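Local coordinates for outer membrane protein Omp121 (Bacteroides thetaiotaomicron, PDB 5FQ8), which probably imports peptide-containing ligands across the outer membrane as a TonB-dependent receptor working with partner lipoproteins, at residues B[242-247]-B[337-342]; B[193-198]-B[840-845]; B[209-214]-B[359-364]. One frame throughout, in Å; residues are numbered along the deposited sequence.

Interaction 1: B[242-247]-B[337-342]; sequences PDNIKD and TPRDIS
Asn244 is held at both ends of its amide by the turn that carries Arg339. ND2 donates to Ile341 O at 3.1 Å, an almost straight bond (169°) lying in the planes of both amide and carbonyl. On the acceptor side, Arg339 NH1 reaches Asn244 OD1 over 3.1 Å, and OD1 sits at the guanidinium edge; the arginine comes from beside the carbonyl rather than end-on, and the two flat groups are turned 62° apart. A longer, weak bond joins Arg339 NH2 to Pro242 O, 3.4 Å away. Bends at chi2 and chi3 fold the arginine chain back so that its guanidinium edge faces Asn244 and Pro242, while NE bonds to Gln195 O and NH2 also to Asn196 OD1. Hydrogen bonds at both OD1 and ND2 fix the rotation of the Asn244 amide. Packing is slight: Thr337 CG2 lies 4.4 Å from Asn244 ND2, and Pro242 borders the guanidinium. Outside, Asn244 packs on Thr5 of the BT_2262 lipoprotein chain, and Asp247 and Ser342 bond to that chain. A type I beta turn, Pro338 to Ile341, presents the Ile341 carbonyl; asparagine and arginine thus pin together two long extracellular loops of the TonB-dependent receptor barrel.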
ATOM      1  N   PRO B 242      24.314 -19.280 -33.568  1.00 28.52           N
ATOM      2  CA  PRO B 242      23.382 -18.366 -34.232  1.00 28.21           C
ATOM      3  C   PRO B 242      21.943 -18.565 -33.834  1.00 27.84           C
ATOM      4  O   PRO B 242      21.144 -17.635 -33.957  1.00 27.48           O
ATOM      5  CB  PRO B 242      23.594 -18.688 -35.714  1.00 28.65           C
ATOM      6  CG  PRO B 242      24.909 -19.334 -35.782  1.00 29.15           C
ATOM      7  CD  PRO B 242      25.051 -20.101 -34.534  1.00 29.11           C
ATOM      8  N   ASP B 243      21.583 -19.743 -33.361  1.00 38.02           N
ATOM      9  CA  ASP B 243      20.207 -20.040 -33.006  1.00 36.31           C
ATOM     10  C   ASP B 243      19.898 -19.776 -31.542  1.00 41.13           C
ATOM     11  O   ASP B 243      18.821 -20.153 -31.075  1.00 42.81           O
ATOM     12  CB  ASP B 243      19.888 -21.498 -33.334  1.00 40.66           C
ATOM     13  CG  ASP B 243      19.135 -21.645 -34.618  1.00 42.32           C
ATOM     14  OD1 ASP B 243      19.176 -20.689 -35.415  1.00 39.32           O
ATOM     15  OD2 ASP B 243      18.498 -22.709 -34.817  1.00 38.33           O
ATOM     16  N   ASN B 244      20.793 -19.124 -30.809  1.00 41.10           N
ATOM     17  CA  ASN B 244      20.662 -19.149 -29.358  1.00 26.94           C
ATOM     18  C   ASN B 244      19.416 -18.411 -28.896  1.00 26.45           C
ATOM     19  O   ASN B 244      18.652 -18.933 -28.083  1.00 26.32           O
ATOM     20  CB  ASN B 244      21.920 -18.594 -28.706  1.00 26.98           C
ATOM     21  CG  ASN B 244      22.211 -17.193 -29.109  1.00 26.78           C
ATOM     22  OD1 ASN B 244      21.537 -16.637 -29.960  1.00 26.63           O
ATOM     23  ND2 ASN B 244      23.223 -16.599 -28.496  1.00 26.80           N
ATOM     24  N   ILE B 245      19.166 -17.223 -29.427  1.00 26.20           N
ATOM     25  CA  ILE B 245      17.944 -16.526 -29.050  1.00 25.78           C
ATOM     26  C   ILE B 245      16.725 -17.228 -29.627  1.00 25.81           C
ATOM     27  O   ILE B 245      15.688 -17.324 -28.966  1.00 26.43           O
ATOM     28  CB  ILE B 245      18.023 -15.058 -29.483  1.00 25.56           C
ATOM     29  CG1 ILE B 245      19.106 -14.374 -28.667  1.00 25.51           C
ATOM     30  CG2 ILE B 245      16.687 -14.371 -29.306  1.00 25.19           C
ATOM     31  CD1 ILE B 245      19.223 -12.931 -28.924  1.00 25.32           C
ATOM     32  N   LYS B 246      16.829 -17.738 -30.858  1.00 26.90           N
ATOM     33  CA  LYS B 246      15.695 -18.418 -31.471  1.00 26.23           C
ATOM     34  C   LYS B 246      15.303 -19.656 -30.677  1.00 26.34           C
ATOM     35  O   LYS B 246      14.115 -19.956 -30.522  1.00 26.24           O
ATOM     36  CB  LYS B 246      16.023 -18.805 -32.916  1.00 26.63           C
ATOM     37  CG  LYS B 246      14.834 -19.330 -33.738  1.00 26.75           C
ATOM     38  CD  LYS B 246      15.283 -20.173 -34.915  1.00 55.34           C
ATOM     39  CE  LYS B 246      14.117 -20.572 -35.810  1.00 44.37           C
ATOM     40  NZ  LYS B 246      13.021 -21.226 -35.039  1.00 48.44           N
ATOM     41  N   ASP B 247      16.287 -20.389 -30.171  1.00 26.59           N
ATOM     42  CA  ASP B 247      16.016 -21.603 -29.416  1.00 26.78           C
ATOM     43  C   ASP B 247      15.428 -21.327 -28.046  1.00 26.43           C
ATOM     44  O   ASP B 247      14.976 -22.258 -27.386  1.00 26.56           O
ATOM     45  CB  ASP B 247      17.299 -22.404 -29.250  1.00 27.18           C
ATOM     46  CG  ASP B 247      17.717 -23.074 -30.510  1.00 29.69           C
ATOM     47  OD1 ASP B 247      17.062 -22.826 -31.529  1.00 30.72           O
ATOM     48  OD2 ASP B 247      18.694 -23.844 -30.484  1.00 38.97           O
ATOM     49  N   THR B 337      22.946 -10.611 -24.748  1.00 26.21           N
ATOM     50  CA  THR B 337      23.646 -11.870 -24.688  1.00 25.62           C
ATOM     51  C   THR B 337      24.723 -11.884 -25.758  1.00 26.00           C
ATOM     52  O   THR B 337      24.475 -11.448 -26.882  1.00 37.01           O
ATOM     53  CB  THR B 337      22.690 -13.034 -24.922  1.00 25.59           C
ATOM     54  OG1 THR B 337      21.622 -12.977 -23.978  1.00 28.13           O
ATOM     55  CG2 THR B 337      23.423 -14.338 -24.773  1.00 25.98           C
ATOM     56  N   PRO B 338      25.916 -12.367 -25.449  1.00 30.24           N
ATOM     57  CA  PRO B 338      26.925 -12.523 -26.492  1.00 36.25           C
ATOM     58  C   PRO B 338      26.487 -13.556 -27.511  1.00 39.12           C
ATOM     59  O   PRO B 338      25.771 -14.503 -27.192  1.00 47.17           O
ATOM     60  CB  PRO B 338      28.159 -12.995 -25.721  1.00 36.92           C
ATOM     61  CG  PRO B 338      27.919 -12.603 -24.329  1.00 35.27           C
ATOM     62  CD  PRO B 338      26.449 -12.701 -24.126  1.00 36.55           C
ATOM     63  N   ARG B 339      26.944 -13.375 -28.746  1.00 43.12           N
ATOM     64  CA  ARG B 339      26.572 -14.295 -29.812  1.00 27.41           C
ATOM     65  C   ARG B 339      27.094 -15.693 -29.587  1.00 27.79           C
ATOM     66  O   ARG B 339      26.648 -16.603 -30.275  1.00 27.95           O
ATOM     67  CB  ARG B 339      27.080 -13.803 -31.159  1.00 27.69           C
ATOM     68  CG  ARG B 339      26.640 -12.423 -31.522  1.00 27.40           C
ATOM     69  CD  ARG B 339      25.145 -12.317 -31.606  1.00 27.00           C
ATOM     70  NE  ARG B 339      24.622 -13.320 -32.507  1.00 27.18           N
ATOM     71  CZ  ARG B 339      23.730 -14.243 -32.171  1.00 27.05           C
ATOM     72  NH1 ARG B 339      23.240 -14.275 -30.951  1.00 26.72           N
ATOM     73  NH2 ARG B 339      23.325 -15.120 -33.067  1.00 27.28           N
ATOM     74  N   ASP B 340      28.014 -15.903 -28.658  1.00 27.97           N
ATOM     75  CA  ASP B 340      28.594 -17.222 -28.470  1.00 28.40           C
ATOM     76  C   ASP B 340      28.009 -17.982 -27.291  1.00 28.25           C
ATOM     77  O   ASP B 340      28.349 -19.150 -27.105  1.00 28.62           O
ATOM     78  CB  ASP B 340      30.101 -17.098 -28.276  1.00 33.40           C
ATOM     79  CG  ASP B 340      30.452 -16.224 -27.105  1.00 32.90           C
ATOM     80  OD1 ASP B 340      30.210 -15.000 -27.180  1.00 28.29           O
ATOM     81  OD2 ASP B 340      30.972 -16.762 -26.111  1.00 42.52           O
ATOM     82  N   ILE B 341      27.150 -17.354 -26.500  1.00 27.76           N
ATOM     83  CA  ILE B 341      26.682 -17.900 -25.233  1.00 27.63           C
ATOM     84  C   ILE B 341      25.398 -18.680 -25.460  1.00 27.49           C
ATOM     85  O   ILE B 341      24.500 -18.226 -26.172  1.00 33.99           O
ATOM     86  CB  ILE B 341      26.464 -16.777 -24.209  1.00 27.23           C
ATOM     87  CG1 ILE B 341      27.783 -16.072 -23.919  1.00 27.44           C
ATOM     88  CG2 ILE B 341      25.885 -17.346 -22.937  1.00 27.11           C
ATOM     89  CD1 ILE B 341      28.866 -16.997 -23.479  1.00 27.94           C
ATOM     90  N   SER B 342      25.311 -19.855 -24.857  1.00 27.71           N
ATOM     91  CA  SER B 342      24.134 -20.705 -24.993  1.00 31.63           C
ATOM     92  C   SER B 342      23.065 -20.263 -24.006  1.00 36.94           C
ATOM     93  O   SER B 342      23.206 -20.475 -22.801  1.00 43.15           O
ATOM     94  CB  SER B 342      24.515 -22.159 -24.756  1.00 34.02           C
ATOM     95  OG  SER B 342      23.380 -22.997 -24.781  1.00 36.54           O
TER

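Interaction 2: B[193-198]-B[840-845]; sequences EFQNEF and TGNAIQ
The Phe194 ring turns its edge to Asn842, whose backbone O lies in the ring plane 3.6 Å from CD1; CB of Asn842 also touches CD1, and ring and side-chain amide stand 88° apart. That amide is engaged with other loops, OD1 with Ser213 OG and ND2 with Thr337 O. The same Asn842 O accepts the backbone N of Gln195 at 2.8 Å and 166°, with a CA-H...O contact from Phe194 beside it. Ile844 N returns a bond to Glu193 O at 3.3 Å, which completes a single beta bridge between Phe194 and Ala843. Ile844 lays its branches along 193-195: CG1 trans to the backbone N (chi1 -175°) carries CD1 to within 3.6 Å of Gln195 CA, while CG2 meets the Glu193 carboxylate carbon CD at 3.9 Å. Glu193 OE1 hydrogen-bonds a polar side chain of a neighbouring protein chain. The Gln195 chain bends at chi2, and its OE1 accepts Phe198 N and, weakly, Glu197 N. A leucine in place of Gln195 would probably leave the Phe198 N-H without its acceptor and the turn through Glu197 freer to move. Glu197, a calcium ligand seen for this protein though that ion is not bound to this chain, pairs with Arg217. Two backbone hydrogen bonds thus carry the polar part of the contact, while the Gln195 carbonyl braces the turn of its own segment.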
ATOM      1  N   GLU B 193      18.105  -9.682 -37.081  1.00 26.33           N
ATOM      2  CA  GLU B 193      19.176 -10.406 -37.735  1.00 28.72           C
ATOM      3  C   GLU B 193      20.490 -10.051 -37.068  1.00 27.06           C
ATOM      4  O   GLU B 193      20.831  -8.878 -36.930  1.00 26.73           O
ATOM      5  CB  GLU B 193      19.216 -10.080 -39.220  1.00 27.83           C
ATOM      6  CG  GLU B 193      20.314 -10.787 -39.957  1.00 29.33           C
ATOM      7  CD  GLU B 193      20.381 -10.391 -41.387  1.00 28.05           C
ATOM      8  OE1 GLU B 193      19.580  -9.539 -41.798  1.00 27.93           O
ATOM      9  OE2 GLU B 193      21.237 -10.933 -42.098  1.00 28.50           O
ATOM     10  N   PHE B 194      21.220 -11.069 -36.663  1.00 26.98           N
ATOM     11  CA  PHE B 194      22.390 -10.915 -35.824  1.00 27.01           C
ATOM     12  C   PHE B 194      23.665 -11.061 -36.620  1.00 27.52           C
ATOM     13  O   PHE B 194      23.689 -11.656 -37.690  1.00 27.87           O
ATOM     14  CB  PHE B 194      22.394 -11.958 -34.713  1.00 26.89           C
ATOM     15  CG  PHE B 194      21.229 -11.864 -33.814  1.00 26.43           C
ATOM     16  CD1 PHE B 194      21.050 -10.746 -33.027  1.00 26.09           C
ATOM     17  CD2 PHE B 194      20.304 -12.882 -33.752  1.00 26.38           C
ATOM     18  CE1 PHE B 194      19.972 -10.644 -32.200  1.00 25.70           C
ATOM     19  CE2 PHE B 194      19.230 -12.789 -32.912  1.00 25.99           C
ATOM     20  CZ  PHE B 194      19.058 -11.668 -32.139  1.00 25.64           C
ATOM     21  N   GLN B 195      24.728 -10.515 -36.063  1.00 32.70           N
ATOM     22  CA  GLN B 195      26.073 -10.781 -36.519  1.00 36.36           C
ATOM     23  C   GLN B 195      26.561 -12.041 -35.823  1.00 28.40           C
ATOM     24  O   GLN B 195      26.325 -12.222 -34.639  1.00 35.56           O
ATOM     25  CB  GLN B 195      26.964  -9.584 -36.198  1.00 38.88           C
ATOM     26  CG  GLN B 195      28.381  -9.936 -35.822  1.00 33.76           C
ATOM     27  CD  GLN B 195      28.573 -10.065 -34.342  1.00 40.67           C
ATOM     28  OE1 GLN B 195      29.349 -10.884 -33.892  1.00 50.68           O
ATOM     29  NE2 GLN B 195      27.871  -9.254 -33.576  1.00 38.12           N
ATOM     30  N   ASN B 196      27.205 -12.923 -36.547  1.00 28.69           N
ATOM     31  CA  ASN B 196      27.802 -14.109 -35.942  1.00 28.91           C
ATOM     32  C   ASN B 196      29.305 -14.141 -36.174  1.00 29.43           C
ATOM     33  O   ASN B 196      29.902 -15.210 -36.261  1.00 29.83           O
ATOM     34  CB  ASN B 196      27.165 -15.408 -36.455  1.00 29.08           C
ATOM     35  CG  ASN B 196      25.720 -15.585 -35.993  1.00 28.60           C
ATOM     36  OD1 ASN B 196      25.456 -15.858 -34.824  1.00 28.32           O
ATOM     37  ND2 ASN B 196      24.788 -15.479 -36.921  1.00 28.56           N
ATOM     38  N   GLU B 197      29.927 -12.973 -36.279  1.00 29.47           N
ATOM     39  CA  GLU B 197      31.347 -12.886 -36.563  1.00 29.99           C
ATOM     40  C   GLU B 197      32.194 -12.724 -35.310  1.00 29.97           C
ATOM     41  O   GLU B 197      33.277 -13.309 -35.224  1.00 30.43           O
ATOM     42  CB  GLU B 197      31.603 -11.722 -37.519  1.00 30.15           C
ATOM     43  CG  GLU B 197      32.858 -11.846 -38.353  1.00 43.27           C
ATOM     44  CD  GLU B 197      33.050 -10.686 -39.304  1.00 41.12           C
ATOM     45  OE1 GLU B 197      32.076  -9.951 -39.560  1.00 45.63           O
ATOM     46  OE2 GLU B 197      34.181 -10.513 -39.795  1.00 37.50           O
ATOM     47  N   PHE B 198      31.714 -11.968 -34.323  1.00 31.60           N
ATOM     48  CA  PHE B 198      32.473 -11.664 -33.117  1.00 33.07           C
ATOM     49  C   PHE B 198      31.672 -12.050 -31.879  1.00 35.10           C
ATOM     50  O   PHE B 198      30.444 -12.001 -31.872  1.00 32.33           O
ATOM     51  CB  PHE B 198      32.841 -10.180 -33.062  1.00 29.38           C
ATOM     52  CG  PHE B 198      33.277  -9.605 -34.377  1.00 29.75           C
ATOM     53  CD1 PHE B 198      34.599  -9.673 -34.774  1.00 30.34           C
ATOM     54  CD2 PHE B 198      32.364  -8.989 -35.212  1.00 29.55           C
ATOM     55  CE1 PHE B 198      34.993  -9.147 -35.967  1.00 30.71           C
ATOM     56  CE2 PHE B 198      32.756  -8.455 -36.411  1.00 29.92           C
ATOM     57  CZ  PHE B 198      34.072  -8.535 -36.788  1.00 30.50           C
ATOM     58  N   THR B 840      24.618  -3.372 -28.049  1.00 25.52           N
ATOM     59  CA  THR B 840      25.196  -4.594 -27.533  1.00 25.64           C
ATOM     60  C   THR B 840      26.099  -5.299 -28.528  1.00 32.83           C
ATOM     61  O   THR B 840      26.685  -6.328 -28.176  1.00 26.23           O
ATOM     62  CB  THR B 840      24.083  -5.519 -27.098  1.00 25.34           C
ATOM     63  OG1 THR B 840      24.619  -6.507 -26.231  1.00 27.58           O
ATOM     64  CG2 THR B 840      23.498  -6.176 -28.276  1.00 25.40           C
ATOM     65  N   GLY B 841      26.239  -4.766 -29.741  1.00 38.70           N
ATOM     66  CA  GLY B 841      27.130  -5.350 -30.719  1.00 26.70           C
ATOM     67  C   GLY B 841      26.615  -6.611 -31.351  1.00 33.91           C
ATOM     68  O   GLY B 841      27.406  -7.443 -31.797  1.00 33.42           O
ATOM     69  N   ASN B 842      25.303  -6.783 -31.402  1.00 26.40           N
ATOM     70  CA  ASN B 842      24.727  -8.018 -31.898  1.00 26.44           C
ATOM     71  C   ASN B 842      24.063  -7.887 -33.254  1.00 26.53           C
ATOM     72  O   ASN B 842      23.939  -8.890 -33.947  1.00 27.26           O
ATOM     73  CB  ASN B 842      23.702  -8.563 -30.897  1.00 26.05           C
ATOM     74  CG  ASN B 842      24.335  -9.239 -29.728  1.00 26.08           C
ATOM     75  OD1 ASN B 842      25.482  -9.646 -29.788  1.00 26.43           O
ATOM     76  ND2 ASN B 842      23.591  -9.361 -28.648  1.00 25.75           N
ATOM     77  N   ALA B 843      23.635  -6.699 -33.649  1.00 27.54           N
ATOM     78  CA  ALA B 843      23.032  -6.540 -34.962  1.00 28.29           C
ATOM     79  C   ALA B 843      24.087  -6.690 -36.051  1.00 43.91           C
ATOM     80  O   ALA B 843      25.251  -6.332 -35.870  1.00 41.53           O
ATOM     81  CB  ALA B 843      22.348  -5.184 -35.073  1.00 26.72           C
ATOM     82  N   ILE B 844      23.661  -7.230 -37.188  1.00 27.30           N
ATOM     83  CA  ILE B 844      24.584  -7.514 -38.278  1.00 27.84           C
ATOM     84  C   ILE B 844      25.192  -6.224 -38.800  1.00 28.11           C
ATOM     85  O   ILE B 844      26.353  -6.192 -39.217  1.00 28.49           O
ATOM     86  CB  ILE B 844      23.857  -8.311 -39.385  1.00 28.02           C
ATOM     87  CG1 ILE B 844      24.830  -8.733 -40.470  1.00 28.62           C
ATOM     88  CG2 ILE B 844      22.705  -7.533 -39.966  1.00 27.86           C
ATOM     89  CD1 ILE B 844      25.868  -9.693 -39.993  1.00 28.84           C
ATOM     90  N   GLN B 845      24.433  -5.134 -38.754  1.00 27.81           N
ATOM     91  CA  GLN B 845      24.979  -3.845 -39.144  1.00 28.02           C
ATOM     92  C   GLN B 845      26.262  -3.507 -38.403  1.00 35.03           C
ATOM     93  O   GLN B 845      27.157  -2.891 -38.987  1.00 30.14           O
ATOM     94  CB  GLN B 845      23.954  -2.744 -38.910  1.00 33.67           C
ATOM     95  CG  GLN B 845      22.871  -2.675 -39.941  1.00 27.74           C
ATOM     96  CD  GLN B 845      21.768  -3.630 -39.665  1.00 27.41           C
ATOM     97  OE1 GLN B 845      21.930  -4.554 -38.899  1.00 27.24           O
ATOM     98  NE2 GLN B 845      20.630  -3.415 -40.288  1.00 27.36           N
TER

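Interaction 3: B[209-214]-B[359-364]; sequences LENGSW and YYTPYG
Leu209 O is crowded by several groups of 359-364. Thr361 OG1 donates to it at 2.8 Å, placed there by a chi1 of -176° that sets the hydroxyl trans to the threonine nitrogen; the donor stands 32° off the carbonyl plane. Thr361 CA adds a CA-H...O contact, Pro362 CD comes close, and Tyr363 CE2 lies 3.3 Å from the same oxygen. In return, Leu209 CA offers its hydrogen to Tyr360 O, 3.3 Å away, so the two backbones touch through reciprocal CA-H contacts. The contact joins two of the extracellular loops above the barrel of this TonB-dependent receptor, and backbone of the bound peptide packs on Glu210, Asn211 and Tyr363, consistent with these loops lying beside the bound peptide. The Tyr363 ring takes contacts from Asn211 and Glu210, which meet it obliquely: Asn211 OD1 is 3.6 Å from CD2, with the amide inclined 51° to the ring, and the Glu210 chain, bent at chi2, brings OE1 to 3.8 Å from CE2 of Tyr363. CA of Glu210 and N of Asn211 sit at the edge of that ring, while Pro362 CD covers part of one face. Leu209 CD2 then meets Pro362 CD at 4.1 Å, the two side chains running roughly perpendicular. The Tyr360 ring turns an edge to Glu210 O, with CE2 4.0 Å from it, and the Thr361 methyl CG2 rests over the rim of one face.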
ATOM      1  N   LEU B 209      32.713 -11.806 -19.166  1.00 28.07           N
ATOM      2  CA  LEU B 209      31.542 -11.401 -18.402  1.00 27.58           C
ATOM      3  C   LEU B 209      30.638 -10.397 -19.108  1.00 27.14           C
ATOM      4  O   LEU B 209      29.781  -9.817 -18.439  1.00 26.77           O
ATOM      5  CB  LEU B 209      31.998 -10.800 -17.058  1.00 30.06           C
ATOM      6  CG  LEU B 209      31.944 -11.559 -15.728  1.00 27.77           C
ATOM      7  CD1 LEU B 209      32.960 -12.665 -15.634  1.00 28.33           C
ATOM      8  CD2 LEU B 209      32.164 -10.571 -14.618  1.00 27.74           C
ATOM      9  N   GLU B 210      30.768 -10.162 -20.404  1.00 27.18           N
ATOM     10  CA  GLU B 210      30.034  -9.058 -21.002  1.00 26.83           C
ATOM     11  C   GLU B 210      28.609  -9.444 -21.342  1.00 26.43           C
ATOM     12  O   GLU B 210      28.274 -10.612 -21.527  1.00 26.49           O
ATOM     13  CB  GLU B 210      30.685  -8.572 -22.290  1.00 27.06           C
ATOM     14  CG  GLU B 210      32.059  -8.034 -22.133  1.00 27.99           C
ATOM     15  CD  GLU B 210      32.122  -6.775 -21.336  1.00 27.33           C
ATOM     16  OE1 GLU B 210      31.267  -5.893 -21.521  1.00 26.98           O
ATOM     17  OE2 GLU B 210      33.034  -6.678 -20.509  1.00 27.61           O
ATOM     18  N   ASN B 211      27.774  -8.425 -21.486  1.00 26.07           N
ATOM     19  CA  ASN B 211      26.429  -8.602 -21.996  1.00 25.73           C
ATOM     20  C   ASN B 211      26.332  -8.272 -23.469  1.00 25.77           C
ATOM     21  O   ASN B 211      25.300  -7.779 -23.918  1.00 25.48           O
ATOM     22  CB  ASN B 211      25.476  -7.725 -21.209  1.00 25.34           C
ATOM     23  CG  ASN B 211      25.860  -6.302 -21.295  1.00 25.33           C
ATOM     24  OD1 ASN B 211      27.037  -5.990 -21.360  1.00 25.64           O
ATOM     25  ND2 ASN B 211      24.889  -5.421 -21.348  1.00 25.01           N
ATOM     26  N   GLY B 212      27.391  -8.513 -24.229  1.00 26.16           N
ATOM     27  CA  GLY B 212      27.465  -7.995 -25.576  1.00 26.26           C
ATOM     28  C   GLY B 212      28.546  -8.714 -26.343  1.00 26.74           C
ATOM     29  O   GLY B 212      29.206  -9.619 -25.832  1.00 26.99           O
ATOM     30  N   SER B 213      28.717  -8.304 -27.591  1.00 26.91           N
ATOM     31  CA  SER B 213      29.507  -9.077 -28.537  1.00 27.36           C
ATOM     32  C   SER B 213      30.467  -8.195 -29.291  1.00 27.70           C
ATOM     33  O   SER B 213      30.555  -8.242 -30.515  1.00 31.96           O
ATOM     34  CB  SER B 213      28.636  -9.819 -29.544  1.00 27.32           C
ATOM     35  OG  SER B 213      27.648 -10.607 -28.923  1.00 27.02           O
ATOM     36  N   TRP B 214      31.206  -7.360 -28.576  1.00 50.51           N
ATOM     37  CA  TRP B 214      32.304  -6.630 -29.197  1.00 39.72           C
ATOM     38  C   TRP B 214      33.641  -7.270 -28.857  1.00 28.84           C
ATOM     39  O   TRP B 214      34.555  -6.601 -28.423  1.00 28.90           O
ATOM     40  CB  TRP B 214      32.292  -5.172 -28.766  1.00 28.03           C
ATOM     41  CG  TRP B 214      31.044  -4.404 -29.067  1.00 29.25           C
ATOM     42  CD1 TRP B 214      30.036  -4.125 -28.208  1.00 29.77           C
ATOM     43  CD2 TRP B 214      30.711  -3.756 -30.294  1.00 31.60           C
ATOM     44  NE1 TRP B 214      29.087  -3.365 -28.823  1.00 28.87           N
ATOM     45  CE2 TRP B 214      29.479  -3.122 -30.108  1.00 27.92           C
ATOM     46  CE3 TRP B 214      31.333  -3.661 -31.538  1.00 38.62           C
ATOM     47  CZ2 TRP B 214      28.850  -2.409 -31.119  1.00 30.49           C
ATOM     48  CZ3 TRP B 214      30.711  -2.948 -32.541  1.00 31.18           C
ATOM     49  CH2 TRP B 214      29.486  -2.331 -32.327  1.00 27.64           C
ATOM     50  N   TYR B 359      25.546 -15.573 -12.329  1.00 26.70           N
ATOM     51  CA  TYR B 359      25.167 -15.438 -13.728  1.00 26.48           C
ATOM     52  C   TYR B 359      26.304 -14.833 -14.537  1.00 26.62           C
ATOM     53  O   TYR B 359      27.088 -14.040 -14.028  1.00 37.41           O
ATOM     54  CB  TYR B 359      23.934 -14.566 -13.818  1.00 25.97           C
ATOM     55  CG  TYR B 359      23.314 -14.455 -15.180  1.00 25.73           C
ATOM     56  CD1 TYR B 359      22.922 -15.579 -15.883  1.00 25.85           C
ATOM     57  CD2 TYR B 359      23.083 -13.214 -15.745  1.00 28.50           C
ATOM     58  CE1 TYR B 359      22.343 -15.466 -17.127  1.00 25.66           C
ATOM     59  CE2 TYR B 359      22.511 -13.091 -16.973  1.00 31.37           C
ATOM     60  CZ  TYR B 359      22.141 -14.217 -17.663  1.00 30.52           C
ATOM     61  OH  TYR B 359      21.566 -14.082 -18.893  1.00 30.34           O
ATOM     62  N   TYR B 360      26.394 -15.205 -15.815  1.00 26.68           N
ATOM     63  CA  TYR B 360      27.619 -14.921 -16.550  1.00 26.95           C
ATOM     64  C   TYR B 360      27.858 -13.430 -16.755  1.00 31.59           C
ATOM     65  O   TYR B 360      28.990 -13.038 -17.050  1.00 27.06           O
ATOM     66  CB  TYR B 360      27.624 -15.657 -17.890  1.00 27.09           C
ATOM     67  CG  TYR B 360      26.618 -15.176 -18.895  1.00 29.38           C
ATOM     68  CD1 TYR B 360      25.352 -15.714 -18.939  1.00 34.59           C
ATOM     69  CD2 TYR B 360      26.938 -14.195 -19.808  1.00 31.27           C
ATOM     70  CE1 TYR B 360      24.436 -15.282 -19.840  1.00 30.04           C
ATOM     71  CE2 TYR B 360      26.023 -13.755 -20.713  1.00 32.52           C
ATOM     72  CZ  TYR B 360      24.775 -14.303 -20.721  1.00 33.67           C
ATOM     73  OH  TYR B 360      23.840 -13.879 -21.617  1.00 38.02           O
ATOM     74  N   THR B 361      26.847 -12.579 -16.584  1.00 28.81           N
ATOM     75  CA  THR B 361      27.074 -11.167 -16.800  1.00 26.12           C
ATOM     76  C   THR B 361      26.344 -10.315 -15.766  1.00 25.81           C
ATOM     77  O   THR B 361      25.182 -10.576 -15.458  1.00 25.54           O
ATOM     78  CB  THR B 361      26.652 -10.771 -18.201  1.00 25.94           C
ATOM     79  OG1 THR B 361      26.981  -9.396 -18.412  1.00 25.86           O
ATOM     80  CG2 THR B 361      25.177 -10.999 -18.386  1.00 25.57           C
ATOM     81  N   PRO B 362      26.995  -9.311 -15.214  1.00 25.88           N
ATOM     82  CA  PRO B 362      26.383  -8.547 -14.133  1.00 27.63           C
ATOM     83  C   PRO B 362      25.959  -7.172 -14.559  1.00 28.25           C
ATOM     84  O   PRO B 362      25.841  -6.290 -13.713  1.00 27.66           O
ATOM     85  CB  PRO B 362      27.514  -8.460 -13.127  1.00 26.02           C
ATOM     86  CG  PRO B 362      28.715  -8.274 -14.000  1.00 26.32           C
ATOM     87  CD  PRO B 362      28.447  -9.079 -15.258  1.00 26.29           C
ATOM     88  N   TYR B 363      25.733  -6.969 -15.846  1.00 25.26           N
ATOM     89  CA  TYR B 363      25.592  -5.624 -16.380  1.00 25.10           C
ATOM     90  C   TYR B 363      24.124  -5.296 -16.621  1.00 24.69           C
ATOM     91  O   TYR B 363      23.647  -5.253 -17.748  1.00 24.57           O
ATOM     92  CB  TYR B 363      26.418  -5.487 -17.647  1.00 25.32           C
ATOM     93  CG  TYR B 363      27.919  -5.589 -17.448  1.00 25.76           C
ATOM     94  CD1 TYR B 363      28.569  -4.823 -16.502  1.00 28.61           C
ATOM     95  CD2 TYR B 363      28.680  -6.455 -18.209  1.00 26.06           C
ATOM     96  CE1 TYR B 363      29.931  -4.911 -16.329  1.00 27.40           C
ATOM     97  CE2 TYR B 363      30.036  -6.550 -18.033  1.00 26.50           C
ATOM     98  CZ  TYR B 363      30.656  -5.776 -17.090  1.00 26.65           C
ATOM     99  OH  TYR B 363      32.010  -5.868 -16.908  1.00 27.12           O
ATOM    100  N   GLY B 364      23.410  -5.036 -15.534  1.00 24.52           N
ATOM    101  CA  GLY B 364      22.079  -4.502 -15.673  1.00 24.17           C
ATOM    102  C   GLY B 364      21.042  -5.468 -16.171  1.00 29.86           C
ATOM    103  O   GLY B 364      19.949  -5.045 -16.546  1.00 26.47           O
TER

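In the fold
The three contacts cluster 30 to 33 Å from the chain centre, among loops on the extracellular side of the barrel. Their centres lie 11 Å (interactions 1 and 2), 13 Å (1 and 3) and 15 Å (2 and 3) apart. Segments 193-198, 209-214 and 242-247 come from the loops between strands 177-188 and 252-264; 337-342 and 359-364 both lie between helices 330-335 and 368-374. Segment 840-845 is a loop that follows helix 832-839. Interaction 1 is nested within 3, and 3 within 2. Ser213 OG links them, bonding probably to Arg339 N and Asn842 OD1, so loops remote in sequence form one connected body beside the bound peptide and lipoprotein.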